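Local coordinates for protein trichothecene 3-O-acetyltransferase (Gibberella zeae, PDB 3B2S) that probably transfers the acetyl group of acetyl-coenzyme A to the 3-hydroxyl of trichothecene toxins, at residues 233-238 / 422-427; 94-99 / 142-147; 229-234 / 405-410. One frame throughout, in Å; residues are numbered along the deposited sequence.

Contact 1: residues 233-238 / 422-427; sequences FFTFSP and EFCAAL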
loop_
_atom_site.group_PDB
_atom_site.type_symbol
_atom_site.label_atom_id
_atom_site.label_comp_id
_atom_site.label_asym_id
_atom_site.label_seq_id
_atom_site.Cartn_x
_atom_site.Cartn_y
_atom_site.Cartn_z
ATOM N N PHE A 233 -9.870 4.720 10.024
ATOM C CA PHE A 233 -8.601 4.512 10.730
ATOM C C PHE A 233 -8.898 4.133 12.181
ATOM O O PHE A 233 -9.867 4.627 12.777
ATOM C CB PHE A 233 -7.803 5.799 10.822
ATOM C CG PHE A 233 -7.135 6.248 9.539
ATOM C CD1 PHE A 233 -6.849 7.600 9.371
ATOM C CD2 PHE A 233 -6.782 5.355 8.527
ATOM C CE1 PHE A 233 -6.231 8.082 8.214
ATOM C CE2 PHE A 233 -6.145 5.825 7.345
ATOM C CZ PHE A 233 -5.872 7.205 7.204
ATOM N N PHE A 234 -8.035 3.286 12.739
ATOM C CA PHE A 234 -7.996 2.931 14.168
ATOM C C PHE A 234 -6.541 3.054 14.566
ATOM O O PHE A 234 -5.658 2.555 13.857
ATOM C CB PHE A 234 -8.429 1.477 14.378
ATOM C CG PHE A 234 -9.861 1.204 14.017
ATOM C CD1 PHE A 234 -10.202 0.831 12.719
ATOM C CD2 PHE A 234 -10.876 1.305 14.991
ATOM C CE1 PHE A 234 -11.542 0.582 12.367
ATOM C CE2 PHE A 234 -12.222 1.061 14.657
ATOM C CZ PHE A 234 -12.564 0.701 13.353
ATOM N N THR A 235 -6.276 3.738 15.664
ATOM C CA THR A 235 -4.900 3.867 16.143
ATOM C C THR A 235 -4.608 2.910 17.306
ATOM O O THR A 235 -5.508 2.547 18.079
ATOM C CB THR A 235 -4.549 5.312 16.555
ATOM O OG1 THR A 235 -5.481 5.752 17.532
ATOM C CG2 THR A 235 -4.631 6.258 15.347
ATOM N N PHE A 236 -3.350 2.498 17.389
ATOM C CA PHE A 236 -2.867 1.625 18.447
ATOM C C PHE A 236 -1.633 2.286 19.050
ATOM O O PHE A 236 -0.620 2.469 18.368
ATOM C CB PHE A 236 -2.539 0.238 17.868
ATOM C CG PHE A 236 -3.742 -0.496 17.314
ATOM C CD1 PHE A 236 -4.241 -0.209 16.037
ATOM C CD2 PHE A 236 -4.359 -1.494 18.058
ATOM C CE1 PHE A 236 -5.373 -0.884 15.535
ATOM C CE2 PHE A 236 -5.473 -2.209 17.557
ATOM C CZ PHE A 236 -5.984 -1.899 16.307
ATOM N N SER A 237 -1.739 2.684 20.322
ATOM C CA SER A 237 -0.653 3.325 21.042
ATOM C C SER A 237 0.583 2.415 21.110
ATOM O O SER A 237 0.469 1.203 20.941
ATOM C CB SER A 237 -1.112 3.686 22.472
ATOM O OG SER A 237 -1.282 2.502 23.258
ATOM N N PRO A 238 1.774 2.994 21.348
ATOM C CA PRO A 238 2.948 2.139 21.539
ATOM C C PRO A 238 2.723 1.057 22.624
ATOM O O PRO A 238 3.155 -0.093 22.461
ATOM C CB PRO A 238 4.038 3.134 21.943
ATOM C CG PRO A 238 3.615 4.446 21.265
ATOM C CD PRO A 238 2.115 4.438 21.407
ATOM N N GLU A 422 3.522 4.231 17.568
ATOM C CA GLU A 422 2.082 4.226 17.286
ATOM C C GLU A 422 1.790 3.661 15.871
ATOM O O GLU A 422 2.449 4.068 14.884
ATOM C CB GLU A 422 1.510 5.633 17.432
ATOM C CG GLU A 422 0.005 5.724 17.172
ATOM C CD GLU A 422 -0.486 7.150 17.209
ATOM O OE1 GLU A 422 -0.801 7.719 16.141
ATOM O OE2 GLU A 422 -0.547 7.712 18.313
ATOM N N PHE A 423 0.841 2.715 15.795
ATOM C CA PHE A 423 0.325 2.207 14.517
ATOM C C PHE A 423 -1.018 2.844 14.188
ATOM O O PHE A 423 -1.804 3.174 15.095
ATOM C CB PHE A 423 0.134 0.673 14.523
ATOM C CG PHE A 423 1.377 -0.105 14.184
ATOM C CD1 PHE A 423 2.544 0.048 14.944
ATOM C CD2 PHE A 423 1.375 -1.021 13.130
ATOM C CE1 PHE A 423 3.691 -0.696 14.658
ATOM C CE2 PHE A 423 2.513 -1.769 12.833
ATOM C CZ PHE A 423 3.681 -1.598 13.593
ATOM N N CYS A 424 -1.291 2.972 12.890
ATOM C CA CYS A 424 -2.600 3.407 12.415
ATOM C C CYS A 424 -3.038 2.417 11.363
ATOM O O CYS A 424 -2.342 2.204 10.340
ATOM C CB CYS A 424 -2.535 4.828 11.841
ATOM S SG CYS A 424 -4.103 5.376 11.141
ATOM N N ALA A 425 -4.160 1.754 11.627
ATOM C CA ALA A 425 -4.675 0.748 10.680
ATOM C C ALA A 425 -5.895 1.324 9.959
ATOM O O ALA A 425 -6.798 1.831 10.621
ATOM C CB ALA A 425 -5.042 -0.562 11.413
ATOM N N ALA A 426 -5.902 1.249 8.621
ATOM C CA ALA A 426 -7.075 1.592 7.807
ATOM C C ALA A 426 -7.831 0.307 7.483
ATOM O O ALA A 426 -7.267 -0.618 6.886
ATOM C CB ALA A 426 -6.662 2.317 6.501
ATOM N N LEU A 427 -9.099 0.249 7.886
ATOM C CA LEU A 427 -9.920 -0.953 7.656
ATOM C C LEU A 427 -11.105 -0.592 6.787
ATOM O O LEU A 427 -11.748 0.424 7.016
ATOM C CB LEU A 427 -10.444 -1.491 9.001
ATOM C CG LEU A 427 -9.594 -2.497 9.754
ATOM C CD1 LEU A 427 -8.164 -1.998 10.051
ATOM C CD2 LEU A 427 -10.331 -2.919 11.057
#
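F234 and A425 face each other as an antiparallel hydrogen-bonded pair, and F236 and F423 do the same two residues further along. Each pair closes two backbone bonds. F234 N donates to A425 O at 2.9 Å, and A425 N returns a straighter bond to F234 O at 2.8 Å. F236 N to F423 O is also 2.8 Å, with the return bond from F423 N to F236 O. T235 with C424, between them, and F233 with A426, beyond F234-A425, are the non-hydrogen-bonded pairs. There the alpha hydrogens turn inward, and F233 CA lies 3.2 Å from A425 O.

The sulfur contact is on the face that carries F233, T235, C424 and A426. C424 SG sits over one face of the F233 ring, 3.9 Å from its centroid and shifted toward the rim near CG. SG is anti to the backbone N (chi1 176°), which carries it across to this ring. A426 CB approaches the edge of the same ring, 3.6 Å from F233 CE2.

Apolar packing fills the other face. L427 crosses F234 at about a right angle, with L427 CD2 3.9 Å from F234 CE1. A425 CB meets F236 CE1 obliquely. Helix 261-277 covers F236 and F423, while helix 431-439 packs on F234 and L427.

At the strand end, S237 is the N-cap of helix 238-249 and its OG accepts from A240 N. The whole is a regular antiparallel ladder inside a mixed sheet, in a chain of the coenzyme A-dependent acyltransferase clan, and F423 lies near the bound coenzyme A.

Contact 2: residues 94-99 / 142-147; sequences SAPTIE and NFIKGG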
loop_
_atom_site.group_PDB
_atom_site.type_symbol
_atom_site.label_atom_id
_atom_site.label_comp_id
_atom_site.label_asym_id
_atom_site.label_seq_id
_atom_site.Cartn_x
_atom_site.Cartn_y
_atom_site.Cartn_z
ATOM N N SER A 94 -15.272 23.234 2.486
ATOM C CA SER A 94 -15.356 21.778 2.457
ATOM C C SER A 94 -13.991 21.102 2.701
ATOM O O SER A 94 -13.909 19.873 2.795
ATOM C CB SER A 94 -15.914 21.320 1.110
ATOM O OG SER A 94 -14.924 21.423 0.100
ATOM N N ALA A 95 -12.924 21.907 2.778
ATOM C CA ALA A 95 -11.559 21.395 2.976
ATOM C C ALA A 95 -11.266 21.228 4.450
ATOM O O ALA A 95 -11.833 21.949 5.281
ATOM C CB ALA A 95 -10.532 22.370 2.356
ATOM N N PRO A 96 -10.337 20.314 4.799
ATOM C CA PRO A 96 -9.947 20.266 6.208
ATOM C C PRO A 96 -9.086 21.454 6.638
ATOM O O PRO A 96 -8.524 22.173 5.790
ATOM C CB PRO A 96 -9.137 18.960 6.294
ATOM C CG PRO A 96 -8.526 18.828 4.923
ATOM C CD PRO A 96 -9.629 19.297 3.988
ATOM N N THR A 97 -8.988 21.663 7.943
ATOM C CA THR A 97 -8.066 22.658 8.498
ATOM C C THR A 97 -7.088 21.932 9.401
ATOM O O THR A 97 -7.373 20.808 9.827
ATOM C CB THR A 97 -8.811 23.711 9.351
ATOM O OG1 THR A 97 -9.396 23.061 10.482
ATOM C CG2 THR A 97 -9.903 24.422 8.528
ATOM N N ILE A 98 -5.949 22.540 9.721
ATOM C CA ILE A 98 -5.031 21.832 10.628
ATOM C C ILE A 98 -5.616 21.581 12.032
ATOM O O ILE A 98 -5.422 20.511 12.599
ATOM C CB ILE A 98 -3.578 22.391 10.667
ATOM C CG1 ILE A 98 -2.612 21.263 11.068
ATOM C CG2 ILE A 98 -3.442 23.644 11.545
ATOM C CD1 ILE A 98 -1.200 21.496 10.682
ATOM N N GLU A 99 -6.357 22.554 12.551
ATOM C CA GLU A 99 -7.017 22.390 13.849
ATOM C C GLU A 99 -8.122 21.335 13.828
ATOM O O GLU A 99 -8.282 20.584 14.792
ATOM C CB GLU A 99 -7.508 23.744 14.392
ATOM C CG GLU A 99 -6.355 24.675 14.834
ATOM C CD GLU A 99 -5.351 23.996 15.776
ATOM O OE1 GLU A 99 -5.767 23.194 16.634
ATOM O OE2 GLU A 99 -4.140 24.260 15.662
ATOM N N ASN A 142 -1.352 20.829 -1.263
ATOM C CA ASN A 142 -2.634 21.397 -0.842
ATOM C C ASN A 142 -2.421 22.379 0.296
ATOM O O ASN A 142 -1.952 21.976 1.372
ATOM C CB ASN A 142 -3.569 20.283 -0.350
ATOM C CG ASN A 142 -3.857 19.242 -1.411
ATOM O OD1 ASN A 142 -4.687 19.447 -2.287
ATOM N ND2 ASN A 142 -3.150 18.110 -1.349
ATOM N N PHE A 143 -2.739 23.658 0.091
ATOM C CA PHE A 143 -2.640 24.620 1.194
ATOM C C PHE A 143 -3.926 24.555 1.988
ATOM O O PHE A 143 -5.010 24.791 1.448
ATOM C CB PHE A 143 -2.405 26.077 0.727
ATOM C CG PHE A 143 -1.388 26.216 -0.373
ATOM C CD1 PHE A 143 -0.265 25.385 -0.432
ATOM C CD2 PHE A 143 -1.545 27.193 -1.343
ATOM C CE1 PHE A 143 0.675 25.523 -1.452
ATOM C CE2 PHE A 143 -0.603 27.335 -2.353
ATOM C CZ PHE A 143 0.503 26.485 -2.406
ATOM N N ILE A 144 -3.816 24.226 3.271
ATOM C CA ILE A 144 -4.986 24.263 4.160
ATOM C C ILE A 144 -4.739 25.263 5.273
ATOM O O ILE A 144 -3.623 25.704 5.479
ATOM C CB ILE A 144 -5.340 22.870 4.732
ATOM C CG1 ILE A 144 -4.254 22.390 5.736
ATOM C CG2 ILE A 144 -5.576 21.876 3.586
ATOM C CD1 ILE A 144 -4.634 21.030 6.489
ATOM N N LYS A 145 -5.793 25.644 5.988
ATOM C CA LYS A 145 -5.631 26.607 7.063
ATOM C C LYS A 145 -4.615 26.061 8.059
ATOM O O LYS A 145 -4.790 24.954 8.601
ATOM C CB LYS A 145 -6.971 26.859 7.754
ATOM C CG LYS A 145 -6.875 27.977 8.781
ATOM C CD LYS A 145 -8.244 28.244 9.411
ATOM C CE LYS A 145 -8.087 29.190 10.592
ATOM N NZ LYS A 145 -9.443 29.549 11.124
ATOM N N GLY A 146 -3.528 26.809 8.241
ATOM C CA GLY A 146 -2.467 26.447 9.163
ATOM C C GLY A 146 -1.571 25.285 8.740
ATOM O O GLY A 146 -0.810 24.777 9.558
ATOM N N GLY A 147 -1.626 24.873 7.472
ATOM C CA GLY A 147 -0.899 23.675 7.087
ATOM C C GLY A 147 -0.698 23.413 5.604
ATOM O O GLY A 147 -1.066 24.224 4.752
HETATM O O HOH W 1 -8.410 24.869 4.905
#
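I144 packs against the backbone of I98 where the first turn of helix 98-104 rests on a type II beta turn, I144 to G147. This turn joins strands 137-144 and 147-155 as a beta hairpin in the five-stranded sheet, within the family's N-terminal region.

Each isoleucine is directed at the backbone of the other segment. I144 points at the backbone of 96-98. A chi1 of 69° tucks CG1 over its own backbone, and the branch ends with CD1 3.8 Å from I98 N. I144 CB is 3.4 Å from P96 O, and its CG2 lies toward the proline ring. I98 instead reaches over the turn. Its CG1 is anti to the backbone N (chi1 -153°). Both CG2 and CD1 of I98 lie against G146 O, and CD1 also approaches G147 CA. The turn backbone comes close under I98, where G146 and G147 bring no side chain of their own. G146 has a positive phi, as expected at the third position of a type II turn. Beyond these residues, I98 also packs on P28 and I144 on L26, both in the last part of strand 20-28.

T97 and K145 run side by side and point the same way, with T97 CG2 3.9 Å from K145 CB. The rest of the lysine chain is extended and leads away from the contact. T97 is the N-cap of the helix, and its OG1 accepts from G100 N.

The turn takes up a further amide at this helix start. I98 N donates to K145 O at 2.9 Å, a nearly straight bond (163°). Next to it a water spans the gap: it donates to P96 O at 2.8 Å and accepts from K145 N at 2.9 Å.

Contact 3: residues 229-234 / 405-410; sequences ASWAFF and FEPVES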
loop_
_atom_site.group_PDB
_atom_site.type_symbol
_atom_site.label_atom_id
_atom_site.label_comp_id
_atom_site.label_asym_id
_atom_site.label_seq_id
_atom_site.Cartn_x
_atom_site.Cartn_y
_atom_site.Cartn_z
ATOM N N ALA A 229 -20.581 -0.266 2.825
ATOM C CA ALA A 229 -19.265 -0.440 3.476
ATOM C C ALA A 229 -18.606 0.924 3.672
ATOM O O ALA A 229 -19.067 1.913 3.117
ATOM C CB ALA A 229 -18.384 -1.336 2.641
ATOM N N SER A 230 -17.546 0.982 4.477
ATOM C CA SER A 230 -16.874 2.247 4.743
ATOM C C SER A 230 -15.390 2.029 5.071
ATOM O O SER A 230 -14.970 0.898 5.295
ATOM C CB SER A 230 -17.578 3.017 5.854
ATOM O OG SER A 230 -17.322 2.429 7.110
ATOM N N TRP A 231 -14.625 3.116 5.080
ATOM C CA TRP A 231 -13.216 3.107 5.497
ATOM C C TRP A 231 -13.139 3.786 6.839
ATOM O O TRP A 231 -13.881 4.742 7.080
ATOM C CB TRP A 231 -12.367 3.931 4.516
ATOM C CG TRP A 231 -11.895 3.183 3.317
ATOM C CD1 TRP A 231 -12.364 3.289 2.031
ATOM C CD2 TRP A 231 -10.823 2.240 3.279
ATOM N NE1 TRP A 231 -11.670 2.439 1.204
ATOM C CE2 TRP A 231 -10.709 1.791 1.939
ATOM C CE3 TRP A 231 -9.961 1.707 4.256
ATOM C CZ2 TRP A 231 -9.768 0.829 1.541
ATOM C CZ3 TRP A 231 -9.007 0.749 3.859
ATOM C CH2 TRP A 231 -8.925 0.322 2.511
ATOM N N ALA A 232 -12.264 3.296 7.728
ATOM C CA ALA A 232 -11.940 4.018 8.958
ATOM C C ALA A 232 -10.519 3.723 9.429
ATOM O O ALA A 232 -10.037 2.611 9.251
ATOM C CB ALA A 232 -12.946 3.665 10.089
ATOM N N PHE A 233 -9.870 4.720 10.024
ATOM C CA PHE A 233 -8.601 4.512 10.730
ATOM C C PHE A 233 -8.898 4.133 12.181
ATOM O O PHE A 233 -9.867 4.627 12.777
ATOM C CB PHE A 233 -7.803 5.799 10.822
ATOM C CG PHE A 233 -7.135 6.248 9.539
ATOM C CD1 PHE A 233 -6.849 7.600 9.371
ATOM C CD2 PHE A 233 -6.782 5.355 8.527
ATOM C CE1 PHE A 233 -6.231 8.082 8.214
ATOM C CE2 PHE A 233 -6.145 5.825 7.345
ATOM C CZ PHE A 233 -5.872 7.205 7.204
ATOM N N PHE A 234 -8.035 3.286 12.739
ATOM C CA PHE A 234 -7.996 2.931 14.168
ATOM C C PHE A 234 -6.541 3.054 14.566
ATOM O O PHE A 234 -5.658 2.555 13.857
ATOM C CB PHE A 234 -8.429 1.477 14.378
ATOM C CG PHE A 234 -9.861 1.204 14.017
ATOM C CD1 PHE A 234 -10.202 0.831 12.719
ATOM C CD2 PHE A 234 -10.876 1.305 14.991
ATOM C CE1 PHE A 234 -11.542 0.582 12.367
ATOM C CE2 PHE A 234 -12.222 1.061 14.657
ATOM C CZ PHE A 234 -12.564 0.701 13.353
ATOM N N PHE A 405 -10.882 6.464 -0.247
ATOM C CA PHE A 405 -11.419 6.244 -1.578
ATOM C C PHE A 405 -12.653 5.326 -1.446
ATOM O O PHE A 405 -13.197 5.199 -0.342
ATOM C CB PHE A 405 -10.340 5.747 -2.577
ATOM C CG PHE A 405 -9.745 4.383 -2.270
ATOM C CD1 PHE A 405 -10.057 3.288 -3.072
ATOM C CD2 PHE A 405 -8.821 4.214 -1.235
ATOM C CE1 PHE A 405 -9.503 2.020 -2.823
ATOM C CE2 PHE A 405 -8.248 2.972 -0.977
ATOM C CZ PHE A 405 -8.585 1.858 -1.780
ATOM N N GLU A 406 -13.120 4.730 -2.537
ATOM C CA GLU A 406 -14.272 3.823 -2.437
ATOM C C GLU A 406 -13.960 2.674 -1.465
ATOM O O GLU A 406 -12.846 2.166 -1.481
ATOM C CB GLU A 406 -14.625 3.244 -3.808
ATOM C CG GLU A 406 -15.177 4.277 -4.808
ATOM C CD GLU A 406 -14.097 5.118 -5.502
ATOM O OE1 GLU A 406 -12.887 4.804 -5.349
ATOM O OE2 GLU A 406 -14.468 6.101 -6.204
ATOM N N PRO A 407 -14.946 2.256 -0.625
ATOM C CA PRO A 407 -14.695 1.096 0.233
ATOM C C PRO A 407 -14.452 -0.129 -0.646
ATOM O O PRO A 407 -15.158 -0.325 -1.654
ATOM C CB PRO A 407 -16.010 0.966 1.041
ATOM C CG PRO A 407 -16.605 2.350 1.031
ATOM C CD PRO A 407 -16.290 2.816 -0.396
ATOM N N VAL A 408 -13.415 -0.892 -0.333
ATOM C CA VAL A 408 -13.156 -2.186 -0.961
ATOM C C VAL A 408 -13.246 -3.208 0.180
ATOM O O VAL A 408 -12.362 -3.279 1.023
ATOM C CB VAL A 408 -11.767 -2.226 -1.644
ATOM C CG1 VAL A 408 -11.489 -3.597 -2.275
ATOM C CG2 VAL A 408 -11.671 -1.128 -2.699
ATOM N N GLU A 409 -14.343 -3.969 0.241
ATOM C CA GLU A 409 -14.599 -4.765 1.441
ATOM C C GLU A 409 -13.418 -5.677 1.758
ATOM O O GLU A 409 -12.968 -6.425 0.899
ATOM C CB GLU A 409 -15.870 -5.619 1.309
ATOM C CG GLU A 409 -16.230 -6.253 2.685
ATOM C CD GLU A 409 -17.465 -7.157 2.648
ATOM O OE1 GLU A 409 -17.972 -7.432 1.535
ATOM O OE2 GLU A 409 -17.887 -7.608 3.741
ATOM N N SER A 410 -12.951 -5.603 3.009
ATOM C CA SER A 410 -11.871 -6.469 3.594
ATOM C C SER A 410 -10.442 -6.033 3.248
ATOM O O SER A 410 -9.483 -6.644 3.695
ATOM C CB SER A 410 -12.081 -7.971 3.348
ATOM O OG SER A 410 -13.309 -8.359 3.943
#
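W231 NE1 donates to E406 O at 2.9 Å, the one hydrogen bond across this contact. The oxygen lies in the plane of the indole, but the nitrogen stands above the carbonyl plane, with a C=O...N angle of 108°. F405 O comes to the same edge of the ring, 3.2 Å from W231 CD1.

The F405 ring lies obliquely to the indole, its plane at 40° to the five-membered ring. W231 NE1 sits over one face of F405, offset toward the rim. The six-membered part is touched too: W231 CZ2 is 3.6 Å from F405 CE2. A chi1 of 65° folds the F405 ring back over its own main chain and brings it to the tryptophan.

The contact joins the start of strand 229-236, in the seven-stranded mixed sheet, to the loop linking strands 399-401 and 411-414. In this loop the side chain of V408 is about 4 Å from the bound trichothecene. The carboxylate of E406 is held by a salt bridge to K120.

P407 packs on the strand end. Its CB is 3.7 Å from A229 CB, and its CG lies 3.3 Å from A229 O.

Contacts 1 and 3 use successive parts of strand 229-236. Their segments overlap at F233 and F234, but contact 3 itself is made by A229 to W231. Their centres are 14 Å apart. L427 N to A232 O, 2.9 Å, is a probable hydrogen bond that continues the ladder of contact 1 toward contact 3, and L427 O packs on W231 CE3. Both contacts lie near ligands: the side chain of F423 in contact 1 is about 6 Å from coenzyme A, and that of V408 in contact 3 about 4 Å from the trichothecene. Contact 2 belongs to the other large sheet. Its centre is 22 Å from that of contact 1 and 23 Å from that of contact 3, and it touches neither.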